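Local coordinates for beta-galactosidase (Trichoderma reesei, PDB 3OG2), which probably hydrolyses terminal non-reducing beta-D-galactose residues in beta-D-galactosides, as a glycoside hydrolase of family 35, at residues A[44-49]-A[74-79]; A[49-54]-A[119-124]; A[323-328]-A[346-351]. All coordinates share one frame; numbering follows the deposited sequence.

Interaction 1: residues A[44-49]-A[74-79]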
ATOM      1  N   SER A  44       7.048 -11.133  -0.936  1.00  6.84           N
ATOM      2  CA  SER A  44       6.633  -9.999  -1.757  1.00  7.22           C
ATOM      3  C   SER A  44       5.915  -8.953  -0.959  1.00  6.32           C
ATOM      4  O   SER A  44       5.253  -9.312   0.026  1.00  8.05           O
ATOM      5  CB  SER A  44       5.700 -10.588  -2.845  1.00 10.08           C
ATOM      6  OG  SER A  44       5.218  -9.545  -3.701  1.00 10.60           O
ATOM      7  N   GLY A  45       6.019  -7.725  -1.423  1.00  7.60           N
ATOM      8  CA  GLY A  45       5.282  -6.636  -0.796  1.00  8.66           C
ATOM      9  C   GLY A  45       4.379  -5.961  -1.822  1.00  6.60           C
ATOM     10  O   GLY A  45       4.846  -5.722  -2.943  1.00  7.87           O
ATOM     11  N   GLU A  46       3.207  -5.540  -1.455  1.00  6.35           N
ATOM     12  CA  GLU A  46       2.308  -4.869  -2.371  1.00  5.92           C
ATOM     13  C   GLU A  46       2.613  -3.357  -2.436  1.00  6.07           C
ATOM     14  O   GLU A  46       2.721  -2.717  -1.379  1.00  7.01           O
ATOM     15  CB  GLU A  46       0.847  -5.017  -1.894  1.00  6.76           C
ATOM     16  CG  GLU A  46      -0.129  -4.579  -2.955  1.00  7.07           C
ATOM     17  CD  GLU A  46      -0.542  -5.616  -3.962  1.00  7.52           C
ATOM     18  OE1 GLU A  46      -0.087  -6.799  -3.916  1.00  8.26           O
ATOM     19  OE2 GLU A  46      -1.363  -5.259  -4.865  1.00  8.39           O
ATOM     20  N   VAL A  47       2.721  -2.864  -3.670  1.00  6.20           N
ATOM     21  CA  VAL A  47       2.962  -1.441  -3.986  1.00  6.47           C
ATOM     22  C   VAL A  47       2.102  -1.089  -5.188  1.00  6.45           C
ATOM     23  O   VAL A  47       2.102  -1.855  -6.139  1.00  7.51           O
ATOM     24  CB  VAL A  47       4.433  -1.178  -4.321  1.00  7.55           C
ATOM     25  CG1 VAL A  47       4.650   0.290  -4.737  1.00  9.61           C
ATOM     26  CG2 VAL A  47       5.350  -1.565  -3.162  1.00  8.41           C
ATOM     27  N   HIS A  48       1.414   0.038  -5.144  1.00  6.37           N
ATOM     28  CA  HIS A  48       0.531   0.391  -6.274  1.00  6.85           C
ATOM     29  C   HIS A  48       1.108   1.604  -6.958  1.00  6.42           C
ATOM     30  O   HIS A  48       1.125   2.680  -6.384  1.00  8.01           O
ATOM     31  CB  HIS A  48      -0.873   0.713  -5.798  1.00  7.18           C
ATOM     32  CG  HIS A  48      -1.535  -0.518  -5.213  1.00  6.30           C
ATOM     33  ND1 HIS A  48      -2.658  -0.467  -4.474  1.00  6.94           N
ATOM     34  CD2 HIS A  48      -1.151  -1.822  -5.355  1.00  6.42           C
ATOM     35  CE1 HIS A  48      -2.957  -1.739  -4.132  1.00  6.28           C
ATOM     36  NE2 HIS A  48      -2.061  -2.572  -4.643  1.00  6.68           N
ATOM     37  N   PRO A  49       1.645   1.463  -8.174  1.00  7.59           N
ATOM     38  CA  PRO A  49       2.373   2.583  -8.808  1.00  7.99           C
ATOM     39  C   PRO A  49       1.501   3.814  -8.933  1.00  7.29           C
ATOM     40  O   PRO A  49       2.007   4.938  -8.818  1.00  8.60           O
ATOM     41  CB  PRO A  49       2.802   2.032 -10.167  1.00 10.82           C
ATOM     42  CG  PRO A  49       2.071   0.765 -10.371  1.00 17.24           C
ATOM     43  CD  PRO A  49       1.695   0.231  -8.994  1.00 10.97           C
ATOM     44  N   SER A  74       4.348  -6.978  -5.615  1.00  6.39           N
ATOM     45  CA  SER A  74       3.086  -7.191  -6.310  1.00  6.48           C
ATOM     46  C   SER A  74       2.391  -5.867  -6.535  1.00  5.98           C
ATOM     47  O   SER A  74       2.380  -5.050  -5.629  1.00  7.41           O
ATOM     48  CB  SER A  74       2.242  -8.102  -5.396  1.00  7.80           C
ATOM     49  OG  SER A  74       0.916  -8.247  -5.894  1.00  8.69           O
ATOM     50  N   PHE A  75       1.839  -5.668  -7.750  1.00  6.60           N
ATOM     51  CA  PHE A  75       1.237  -4.370  -8.026  1.00  6.39           C
ATOM     52  C   PHE A  75      -0.046  -4.529  -8.812  1.00  6.10           C
ATOM     53  O   PHE A  75      -0.164  -5.404  -9.671  1.00  7.24           O
ATOM     54  CB  PHE A  75       2.187  -3.461  -8.788  1.00  7.46           C
ATOM     55  CG  PHE A  75       2.516  -3.890 -10.217  1.00  6.54           C
ATOM     56  CD1 PHE A  75       3.475  -4.869 -10.501  1.00  7.55           C
ATOM     57  CD2 PHE A  75       1.827  -3.300 -11.284  1.00  8.01           C
ATOM     58  CE1 PHE A  75       3.755  -5.219 -11.832  1.00  7.29           C
ATOM     59  CE2 PHE A  75       2.130  -3.645 -12.603  1.00  8.78           C
ATOM     60  CZ  PHE A  75       3.090  -4.602 -12.872  1.00  8.68           C
ATOM     61  N   TYR A  76      -0.984  -3.624  -8.543  1.00  6.78           N
ATOM     62  CA  TYR A  76      -2.176  -3.467  -9.360  1.00  6.35           C
ATOM     63  C   TYR A  76      -1.903  -2.425 -10.438  1.00  5.72           C
ATOM     64  O   TYR A  76      -1.051  -1.523 -10.254  1.00  6.90           O
ATOM     65  CB  TYR A  76      -3.358  -2.996  -8.507  1.00  7.27           C
ATOM     66  CG  TYR A  76      -4.073  -4.066  -7.709  1.00  6.31           C
ATOM     67  CD1 TYR A  76      -4.410  -5.330  -8.239  1.00  6.39           C
ATOM     68  CD2 TYR A  76      -4.492  -3.727  -6.413  1.00  7.40           C
ATOM     69  CE1 TYR A  76      -5.116  -6.253  -7.441  1.00  6.64           C
ATOM     70  CE2 TYR A  76      -5.189  -4.644  -5.641  1.00  7.11           C
ATOM     71  CZ  TYR A  76      -5.491  -5.892  -6.166  1.00  6.71           C
ATOM     72  OH  TYR A  76      -6.163  -6.763  -5.351  1.00  7.69           O
ATOM     73  N   VAL A  77      -2.720  -2.501 -11.490  1.00  6.22           N
ATOM     74  CA  VAL A  77      -2.878  -1.393 -12.448  1.00  7.02           C
ATOM     75  C   VAL A  77      -4.330  -0.968 -12.393  1.00  6.52           C
ATOM     76  O   VAL A  77      -5.213  -1.859 -12.342  1.00  7.47           O
ATOM     77  CB  VAL A  77      -2.494  -1.797 -13.875  1.00  7.98           C
ATOM     78  CG1 VAL A  77      -2.617  -0.577 -14.785  1.00  8.13           C
ATOM     79  CG2 VAL A  77      -1.117  -2.428 -13.930  1.00  8.51           C
ATOM     80  N   ASP A  78      -4.606   0.338 -12.358  1.00  7.15           N
ATOM     81  CA  ASP A  78      -5.969   0.851 -12.242  1.00  7.28           C
ATOM     82  C   ASP A  78      -6.463   1.296 -13.604  1.00  6.54           C
ATOM     83  O   ASP A  78      -6.072   2.365 -14.124  1.00  7.30           O
ATOM     84  CB  ASP A  78      -5.941   2.008 -11.224  1.00  7.51           C
ATOM     85  CG  ASP A  78      -7.295   2.571 -10.950  1.00  7.13           C
ATOM     86  OD1 ASP A  78      -8.318   2.203 -11.556  1.00  8.93           O
ATOM     87  OD2 ASP A  78      -7.375   3.475 -10.027  1.00  9.31           O
ATOM     88  N   TRP A  79      -7.356   0.491 -14.187  1.00  6.72           N
ATOM     89  CA  TRP A  79      -7.883   0.744 -15.536  1.00  6.56           C
ATOM     90  C   TRP A  79      -8.503   2.136 -15.610  1.00  6.41           C
ATOM     91  O   TRP A  79      -8.333   2.835 -16.629  1.00  7.28           O
ATOM     92  CB  TRP A  79      -8.913  -0.380 -15.805  1.00  7.46           C
ATOM     93  CG  TRP A  79      -9.682  -0.297 -17.079  1.00  6.49           C
ATOM     94  CD1 TRP A  79      -9.483   0.490 -18.213  1.00  6.98           C
ATOM     95  CD2 TRP A  79     -10.850  -1.090 -17.363  1.00  6.72           C
ATOM     96  NE1 TRP A  79     -10.450   0.219 -19.142  1.00  7.06           N
ATOM     97  CE2 TRP A  79     -11.305  -0.743 -18.652  1.00  7.24           C
ATOM     98  CE3 TRP A  79     -11.550  -2.053 -16.644  1.00  6.77           C
ATOM     99  CZ2 TRP A  79     -12.421  -1.326 -19.232  1.00  7.73           C
ATOM    100  CZ3 TRP A  79     -12.658  -2.641 -17.202  1.00  7.58           C
ATOM    101  CH2 TRP A  79     -13.083  -2.268 -18.491  1.00  8.59           C
TER
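The His48 ring carries CB of Tyr76 over one face, a CH-pi contact 4.3 Å from the ring centroid. At the edge of the imidazole, in its plane, sits OE2 of Glu46. Tyr76 in turn has that same OE2 over one face of its ring, off-centre toward the rim and 3.8 Å from CD2. The His48 and Tyr76 side chains run side by side in the same direction, their ring planes inclined at 42°, with NE2 of His48 3.2 Å from CD2 of Tyr76.

These groups stand on two neighbouring parallel strands of the TIM barrel, 38-47 and 72-76, with His48 in the loop after the first. Helix 58-66 joins the strands in a beta-alpha-beta crossover. Ser74 N donates to Gly45 O, and Val47 N donates to Ser74 O at 3.0 Å. Glu46 and Ser74 pair in register, with both side chains on one face of the sheet. The Ser74 hydroxyl donates to OE1 of Glu46 at 2.6 Å, from above the carboxylate plane. Further along the chain, CD of Pro49 packs on CB of Phe75 at 3.7 Å.

The Glu46 chain bends at chi2 (87°), which brings OE1 to Ser74 and OE2 to His48. NE2 of His48 donates to the anti lone pair of Glu46 OE2 at 2.8 Å. Arg114 forms a salt bridge to OE2, and Asn320 donates to OE1. Tyr76 belongs to the galactose site, and its hydroxyl bonds to Asn179. The buried carboxylate is thus held at both oxygens, and the nearby arginine would be expected to favour its ionised form.

Interaction 2: residues A[49-54]-A[119-124]; sequences PFRLPV and INAEVS
Arg51 reaches across to the 119-124 loop with its guanidinium group, and Val123 and the carbonyl of Ala121 receive it. From CB, the chain sets out with CG anti to the carbonyl carbon (chi1 -81°) and then runs extended through CD to NE, which brings the guanidinium to Ala121 O. On the way, CD of Arg51 lies 3.4 Å from Gly326 O. CZ of Arg51 lies 3.6 Å from CG1 of Val123, which covers one face of the guanidinium toward its rim. NH1 and NH2 of Arg51 approach end-on and both donate to Ala121 O, each at 2.9 Å. The oxygen lies in the guanidinium plane, and both donors lie in its carbonyl plane. These two segments are loops that follow TIM-barrel strands 38-47 and 110-116, at the end of the barrel where the active site lies. The 119-124 loop supplies Ile119, Asn120, Ala121 and Glu122 to the galactose site. At the arginine tip, NH2 also bonds to Asn329, NH1 to ND1 of His48, and Tyr342 makes a cation-pi contact. Phe50 packs beside this polar grip: CE1 meets CG1 of Val123 at 3.7 Å, and CZ meets CD1 of Ile119 at 4.2 Å.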
ATOM      1  N   PRO A  49       1.645   1.463  -8.174  1.00  7.59           N
ATOM      2  CA  PRO A  49       2.373   2.583  -8.808  1.00  7.99           C
ATOM      3  C   PRO A  49       1.501   3.814  -8.933  1.00  7.29           C
ATOM      4  O   PRO A  49       2.007   4.938  -8.818  1.00  8.60           O
ATOM      5  CB  PRO A  49       2.802   2.032 -10.167  1.00 10.82           C
ATOM      6  CG  PRO A  49       2.071   0.765 -10.371  1.00 17.24           C
ATOM      7  CD  PRO A  49       1.695   0.231  -8.994  1.00 10.97           C
ATOM      8  N   PHE A  50       0.199   3.632  -9.177  1.00  6.87           N
ATOM      9  CA  PHE A  50      -0.643   4.809  -9.361  1.00  7.95           C
ATOM     10  C   PHE A  50      -0.925   5.572  -8.085  1.00  6.57           C
ATOM     11  O   PHE A  50      -1.478   6.678  -8.180  1.00  8.91           O
ATOM     12  CB  PHE A  50      -1.963   4.360 -10.044  1.00  8.62           C
ATOM     13  CG  PHE A  50      -2.680   3.258  -9.290  1.00  8.04           C
ATOM     14  CD1 PHE A  50      -3.538   3.570  -8.238  1.00  8.27           C
ATOM     15  CD2 PHE A  50      -2.477   1.916  -9.667  1.00  8.85           C
ATOM     16  CE1 PHE A  50      -4.195   2.579  -7.506  1.00  8.51           C
ATOM     17  CE2 PHE A  50      -3.121   0.943  -8.908  1.00  9.07           C
ATOM     18  CZ  PHE A  50      -3.952   1.246  -7.840  1.00  8.54           C
ATOM     19  N   ARG A  51      -0.558   5.026  -6.931  1.00  6.52           N
ATOM     20  CA  ARG A  51      -0.735   5.740  -5.650  1.00  7.46           C
ATOM     21  C   ARG A  51       0.512   6.541  -5.244  1.00  7.47           C
ATOM     22  O   ARG A  51       0.514   7.177  -4.193  1.00  8.08           O
ATOM     23  CB  ARG A  51      -1.097   4.748  -4.562  1.00  7.43           C
ATOM     24  CG  ARG A  51      -2.627   4.447  -4.658  1.00  7.99           C
ATOM     25  CD  ARG A  51      -3.037   3.291  -3.769  1.00  7.61           C
ATOM     26  NE  ARG A  51      -4.461   3.368  -3.395  1.00  6.83           N
ATOM     27  CZ  ARG A  51      -5.298   2.348  -3.355  1.00  6.10           C
ATOM     28  NH1 ARG A  51      -4.998   1.115  -3.760  1.00  6.42           N
ATOM     29  NH2 ARG A  51      -6.513   2.640  -2.902  1.00  6.30           N
ATOM     30  N   LEU A  52       1.518   6.604  -6.129  1.00  7.37           N
ATOM     31  CA  LEU A  52       2.739   7.384  -5.906  1.00  7.93           C
ATOM     32  C   LEU A  52       3.154   7.943  -7.263  1.00  7.41           C
ATOM     33  O   LEU A  52       3.957   7.299  -7.968  1.00  8.55           O
ATOM     34  CB  LEU A  52       3.852   6.518  -5.272  1.00  7.68           C
ATOM     35  CG  LEU A  52       5.155   7.290  -5.007  1.00  9.25           C
ATOM     36  CD1 LEU A  52       4.955   8.487  -4.125  1.00 12.82           C
ATOM     37  CD2 LEU A  52       6.174   6.336  -4.381  1.00 11.41           C
ATOM     38  N   PRO A  53       2.584   9.072  -7.668  1.00  7.48           N
ATOM     39  CA  PRO A  53       2.814   9.601  -9.031  1.00  7.99           C
ATOM     40  C   PRO A  53       4.102  10.390  -9.106  1.00  9.08           C
ATOM     41  O   PRO A  53       4.138  11.513  -9.652  1.00 10.94           O
ATOM     42  CB  PRO A  53       1.574  10.474  -9.241  1.00 10.39           C
ATOM     43  CG  PRO A  53       1.295  11.037  -7.852  1.00  9.54           C
ATOM     44  CD  PRO A  53       1.609   9.866  -6.914  1.00  8.19           C
ATOM     45  N   VAL A  54       5.169   9.784  -8.602  1.00  8.30           N
ATOM     46  CA  VAL A  54       6.515  10.420  -8.632  1.00  8.46           C
ATOM     47  C   VAL A  54       7.464   9.333  -9.087  1.00  7.52           C
ATOM     48  O   VAL A  54       7.934   8.512  -8.264  1.00  8.23           O
ATOM     49  CB  VAL A  54       6.939  10.927  -7.270  1.00  8.31           C
ATOM     50  CG1 VAL A  54       8.345  11.573  -7.331  1.00  9.29           C
ATOM     51  CG2 VAL A  54       5.941  11.958  -6.719  1.00 10.78           C
ATOM     52  N   ILE A 119      -9.765  -4.812 -10.016  1.00  6.91           N
ATOM     53  CA  ILE A 119      -8.736  -4.938  -8.991  1.00  6.76           C
ATOM     54  C   ILE A 119      -9.254  -4.736  -7.565  1.00  6.31           C
ATOM     55  O   ILE A 119      -8.549  -5.092  -6.620  1.00  6.94           O
ATOM     56  CB  ILE A 119      -7.537  -3.953  -9.239  1.00  6.24           C
ATOM     57  CG1 ILE A 119      -7.950  -2.489  -9.230  1.00  6.56           C
ATOM     58  CG2 ILE A 119      -6.786  -4.346 -10.516  1.00  7.39           C
ATOM     59  CD1 ILE A 119      -6.782  -1.525  -9.157  1.00  6.84           C
ATOM     60  N   ASN A 120     -10.451  -4.174  -7.378  1.00  6.65           N
ATOM     61  CA  ASN A 120     -10.984  -3.862  -6.028  1.00  6.69           C
ATOM     62  C   ASN A 120     -10.101  -2.767  -5.436  1.00  5.68           C
ATOM     63  O   ASN A 120     -10.240  -1.614  -5.857  1.00  7.33           O
ATOM     64  CB  ASN A 120     -11.091  -5.150  -5.179  1.00  8.00           C
ATOM     65  CG  ASN A 120     -12.158  -5.014  -4.119  1.00  8.23           C
ATOM     66  OD1 ASN A 120     -13.353  -4.743  -4.437  1.00  9.20           O
ATOM     67  ND2 ASN A 120     -11.804  -5.139  -2.848  1.00  9.76           N
ATOM     68  N   ALA A 121      -9.182  -3.092  -4.523  1.00  6.46           N
ATOM     69  CA  ALA A 121      -8.076  -2.198  -4.183  1.00  6.62           C
ATOM     70  C   ALA A 121      -8.447  -0.938  -3.456  1.00  6.48           C
ATOM     71  O   ALA A 121      -7.606  -0.039  -3.233  1.00  6.91           O
ATOM     72  CB  ALA A 121      -7.241  -1.821  -5.418  1.00  7.14           C
ATOM     73  N   GLU A 122      -9.693  -0.838  -3.010  1.00  6.91           N
ATOM     74  CA  GLU A 122     -10.200   0.400  -2.391  1.00  6.40           C
ATOM     75  C   GLU A 122     -10.007   1.629  -3.294  1.00  6.83           C
ATOM     76  O   GLU A 122      -9.850   2.754  -2.845  1.00  7.29           O
ATOM     77  CB  GLU A 122      -9.588   0.630  -1.003  1.00  7.54           C
ATOM     78  CG  GLU A 122     -10.137  -0.403   0.020  1.00  8.24           C
ATOM     79  CD  GLU A 122      -9.519  -1.781  -0.136  1.00  7.91           C
ATOM     80  OE1 GLU A 122      -8.261  -1.909  -0.016  1.00 10.12           O
ATOM     81  OE2 GLU A 122     -10.279  -2.773  -0.305  1.00 10.35           O
ATOM     82  N   VAL A 123     -10.060   1.388  -4.615  1.00  6.70           N
ATOM     83  CA  VAL A 123     -10.002   2.462  -5.601  1.00  7.01           C
ATOM     84  C   VAL A 123     -11.410   2.660  -6.187  1.00  6.10           C
ATOM     85  O   VAL A 123     -12.261   1.749  -6.163  1.00  6.75           O
ATOM     86  CB  VAL A 123      -9.006   2.252  -6.752  1.00  6.98           C
ATOM     87  CG1 VAL A 123      -7.592   2.056  -6.170  1.00  8.02           C
ATOM     88  CG2 VAL A 123      -9.381   1.130  -7.716  1.00  8.64           C
ATOM     89  N   SER A 124     -11.623   3.858  -6.748  1.00  6.28           N
ATOM     90  CA  SER A 124     -12.921   4.174  -7.342  1.00  6.89           C
ATOM     91  C   SER A 124     -13.271   3.108  -8.403  1.00  6.25           C
ATOM     92  O   SER A 124     -12.451   2.784  -9.267  1.00  7.60           O
ATOM     93  CB  SER A 124     -12.842   5.553  -8.003  1.00  7.62           C
ATOM     94  OG  SER A 124     -14.145   5.889  -8.483  1.00  7.99           O
TER

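Interaction 3: residues A[323-328]-A[346-351]; sequences MTFGGT and ASIRED
Thr324 O accepts a hydrogen bond from Ile348 N at 3.0 Å. The two segments belong to the long connection of the TIM barrel between strand 318-321 and helix 357-370, and they bring its beginning and end together. Water completes much of the polar pairing. One water accepts from Ser347 N and lies 2.8 Å from Met323 O. A second accepts from Gly326 N and donates to Ile348 O at 2.7 Å, bridging the two backbones.

Further along, OE2 of Glu350 accepts from OG1 of Thr328 at 2.6 Å through its anti lone pair, the one turned away from OE1. The glutamate chain is extended beyond CG (chi2 172°), which carries the carboxylate across to Thr328. OE1 bonds to Ser341. A third water donates to Thr328 OG1, and by a longer bond to Glu350 O. Thr324 OG1 is paired with Ile321 O, and Arg349 forms salt bridges to Asp355 and Glu293.

Phe325 packs between these polar groups. CG2 of Ile348 packs against CD1 of Phe325 at 3.8 Å, the two side chains crossing at about a right angle. The backbone N of Gly327 lies over the centre of one face of the Phe325 ring. At the ring edge, in its plane, CE1 of Phe325 comes 3.2 Å from Arg349 O and 3.4 Å from Glu350 O.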
ATOM      1  N   MET A 323      -1.025  -4.172   2.511  1.00  6.99           N
ATOM      2  CA  MET A 323      -0.053  -3.435   1.696  1.00  6.92           C
ATOM      3  C   MET A 323       1.323  -3.481   2.387  1.00  6.41           C
ATOM      4  O   MET A 323       1.399  -3.629   3.618  1.00  7.16           O
ATOM      5  CB  MET A 323      -0.443  -1.961   1.625  1.00  7.15           C
ATOM      6  CG  MET A 323      -1.779  -1.691   0.894  1.00  7.61           C
ATOM      7  SD  MET A 323      -1.792  -2.284  -0.807  1.00  7.06           S
ATOM      8  CE  MET A 323      -0.651  -1.141  -1.588  1.00  7.74           C
ATOM      9  N   THR A 324       2.375  -3.278   1.611  1.00  6.74           N
ATOM     10  CA  THR A 324       3.692  -2.995   2.189  1.00  6.34           C
ATOM     11  C   THR A 324       3.985  -1.504   2.135  1.00  6.25           C
ATOM     12  O   THR A 324       4.470  -0.963   3.120  1.00  7.49           O
ATOM     13  CB  THR A 324       4.748  -3.858   1.498  1.00  7.39           C
ATOM     14  OG1 THR A 324       4.446  -5.250   1.816  1.00  7.77           O
ATOM     15  CG2 THR A 324       6.144  -3.593   2.021  1.00  8.45           C
ATOM     16  N   PHE A 325       3.668  -0.847   1.036  1.00  6.96           N
ATOM     17  CA  PHE A 325       3.667   0.610   0.960  1.00  6.65           C
ATOM     18  C   PHE A 325       2.306   0.990   0.359  1.00  6.79           C
ATOM     19  O   PHE A 325       2.034   0.519  -0.767  1.00  7.41           O
ATOM     20  CB  PHE A 325       4.828   1.149   0.106  1.00  7.18           C
ATOM     21  CG  PHE A 325       4.599   2.626  -0.231  1.00  6.52           C
ATOM     22  CD1 PHE A 325       4.718   3.602   0.740  1.00  7.39           C
ATOM     23  CD2 PHE A 325       4.260   2.973  -1.548  1.00  8.58           C
ATOM     24  CE1 PHE A 325       4.494   4.942   0.414  1.00  7.93           C
ATOM     25  CE2 PHE A 325       4.044   4.311  -1.850  1.00 10.77           C
ATOM     26  CZ  PHE A 325       4.175   5.286  -0.876  1.00  9.31           C
ATOM     27  N   GLY A 326       1.488   1.785   1.019  1.00  6.74           N
ATOM     28  CA  GLY A 326       0.164   2.099   0.561  1.00  7.76           C
ATOM     29  C   GLY A 326       0.077   3.331  -0.304  1.00  6.85           C
ATOM     30  O   GLY A 326      -0.656   3.367  -1.295  1.00  8.94           O
ATOM     31  N   GLY A 327       0.797   4.420   0.025  1.00  8.93           N
ATOM     32  CA  GLY A 327       0.687   5.642  -0.751  1.00  8.32           C
ATOM     33  C   GLY A 327      -0.632   6.398  -0.502  1.00  7.45           C
ATOM     34  O   GLY A 327      -1.211   6.353   0.605  1.00  8.35           O
ATOM     35  N   THR A 328      -1.067   7.112  -1.541  1.00  6.66           N
ATOM     36  CA  THR A 328      -2.122   8.085  -1.341  1.00  6.99           C
ATOM     37  C   THR A 328      -3.175   7.990  -2.426  1.00  6.84           C
ATOM     38  O   THR A 328      -2.820   7.841  -3.625  1.00  7.52           O
ATOM     39  CB  THR A 328      -1.498   9.504  -1.399  1.00  8.54           C
ATOM     40  OG1 THR A 328      -0.434   9.537  -0.388  1.00 10.17           O
ATOM     41  CG2 THR A 328      -2.492  10.583  -1.058  1.00  9.18           C
ATOM     42  N   ALA A 346       0.654   0.334   7.079  1.00  6.57           N
ATOM     43  CA  ALA A 346       1.637  -0.589   6.508  1.00  6.93           C
ATOM     44  C   ALA A 346       3.023  -0.397   7.125  1.00  6.75           C
ATOM     45  O   ALA A 346       3.327   0.591   7.794  1.00  8.01           O
ATOM     46  CB  ALA A 346       1.727  -0.367   5.000  1.00  6.78           C
ATOM     47  N   SER A 347       3.866  -1.390   6.858  1.00  6.82           N
ATOM     48  CA  SER A 347       5.266  -1.341   7.358  1.00  8.04           C
ATOM     49  C   SER A 347       6.038  -0.168   6.795  1.00  6.76           C
ATOM     50  O   SER A 347       6.928   0.302   7.508  1.00  8.09           O
ATOM     51  CB  SER A 347       6.009  -2.630   7.048  1.00  8.24           C
ATOM     52  OG  SER A 347       6.017  -2.913   5.669  1.00  9.89           O
ATOM     53  N   ILE A 348       5.726   0.290   5.594  1.00  6.39           N
ATOM     54  CA  ILE A 348       6.295   1.538   5.074  1.00  6.95           C
ATOM     55  C   ILE A 348       5.179   2.581   5.072  1.00  6.96           C
ATOM     56  O   ILE A 348       4.130   2.316   4.482  1.00  7.73           O
ATOM     57  CB  ILE A 348       6.857   1.339   3.665  1.00  6.72           C
ATOM     58  CG1 ILE A 348       7.859   0.172   3.628  1.00  6.92           C
ATOM     59  CG2 ILE A 348       7.445   2.636   3.168  1.00  7.86           C
ATOM     60  CD1 ILE A 348       8.383  -0.203   2.246  1.00  8.53           C
ATOM     61  N   ARG A 349       5.392   3.695   5.775  1.00  6.84           N
ATOM     62  CA  ARG A 349       4.336   4.687   5.902  1.00  7.32           C
ATOM     63  C   ARG A 349       4.048   5.351   4.550  1.00  7.70           C
ATOM     64  O   ARG A 349       4.860   5.286   3.596  1.00  8.13           O
ATOM     65  CB  ARG A 349       4.789   5.797   6.827  1.00  8.20           C
ATOM     66  CG  ARG A 349       4.929   5.370   8.299  1.00  8.23           C
ATOM     67  CD  ARG A 349       5.340   6.618   9.071  1.00  9.76           C
ATOM     68  NE  ARG A 349       5.617   6.359  10.491  1.00  9.66           N
ATOM     69  CZ  ARG A 349       4.698   6.376  11.423  1.00 10.28           C
ATOM     70  NH1 ARG A 349       3.404   6.624  11.142  1.00 11.26           N
ATOM     71  NH2 ARG A 349       5.074   6.150  12.690  1.00 12.99           N
ATOM     72  N   GLU A 350       2.928   6.079   4.508  1.00  7.39           N
ATOM     73  CA  GLU A 350       2.538   6.830   3.311  1.00  7.85           C
ATOM     74  C   GLU A 350       3.601   7.795   2.867  1.00  7.75           C
ATOM     75  O   GLU A 350       3.763   8.015   1.678  1.00  9.03           O
ATOM     76  CB  GLU A 350       1.240   7.572   3.687  1.00  8.52           C
ATOM     77  CG  GLU A 350       0.701   8.440   2.566  1.00  8.86           C
ATOM     78  CD  GLU A 350      -0.681   8.990   2.905  1.00  9.10           C
ATOM     79  OE1 GLU A 350      -1.073   8.932   4.107  1.00 10.29           O
ATOM     80  OE2 GLU A 350      -1.397   9.469   1.989  1.00 10.89           O
ATOM     81  N   ASP A 351       4.320   8.387   3.844  1.00  7.77           N
ATOM     82  CA  ASP A 351       5.423   9.327   3.529  1.00  8.79           C
ATOM     83  C   ASP A 351       6.755   8.590   3.336  1.00  8.55           C
ATOM     84  O   ASP A 351       7.798   9.258   3.232  1.00 10.07           O
ATOM     85  CB  ASP A 351       5.469  10.418   4.586  1.00 10.30           C
ATOM     86  CG  ASP A 351       5.901   9.928   5.946  1.00 12.05           C
ATOM     87  OD1 ASP A 351       6.291   8.750   6.112  1.00 11.12           O
ATOM     88  OD2 ASP A 351       5.861  10.735   6.926  1.00 13.94           O
TER
HETATM   89  O   HOH W   1       3.192  -3.922   5.715  1.00  8.27           O
HETATM   90  O   HOH W   2       1.791   3.212   3.376  1.00  7.84           O
HETATM   91  O   HOH W   3       2.204   8.774  -1.072  1.00 19.04           O

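Interactions 1 and 2 share Pro49, and their centres are about 7 Å apart. Tyr76 of interaction 1 packs directly on the loop of interaction 2: its CD2 is 3.5 Å from CB of Ala121, and its OH is 3.2 Å from Ile119 O. All three residues belong to the galactose site. A glycerol, probably from crystallisation, bonds to Tyr76 OH and to Glu122 OE2. Interaction 3 is centred about 12 Å from each of the others. Glu46 O lies 3.1 Å from Thr324 N, a probable hydrogen bond to interaction 1. Arg51 O lies 3.1 Å from Thr328 N, a probable hydrogen bond to interaction 2.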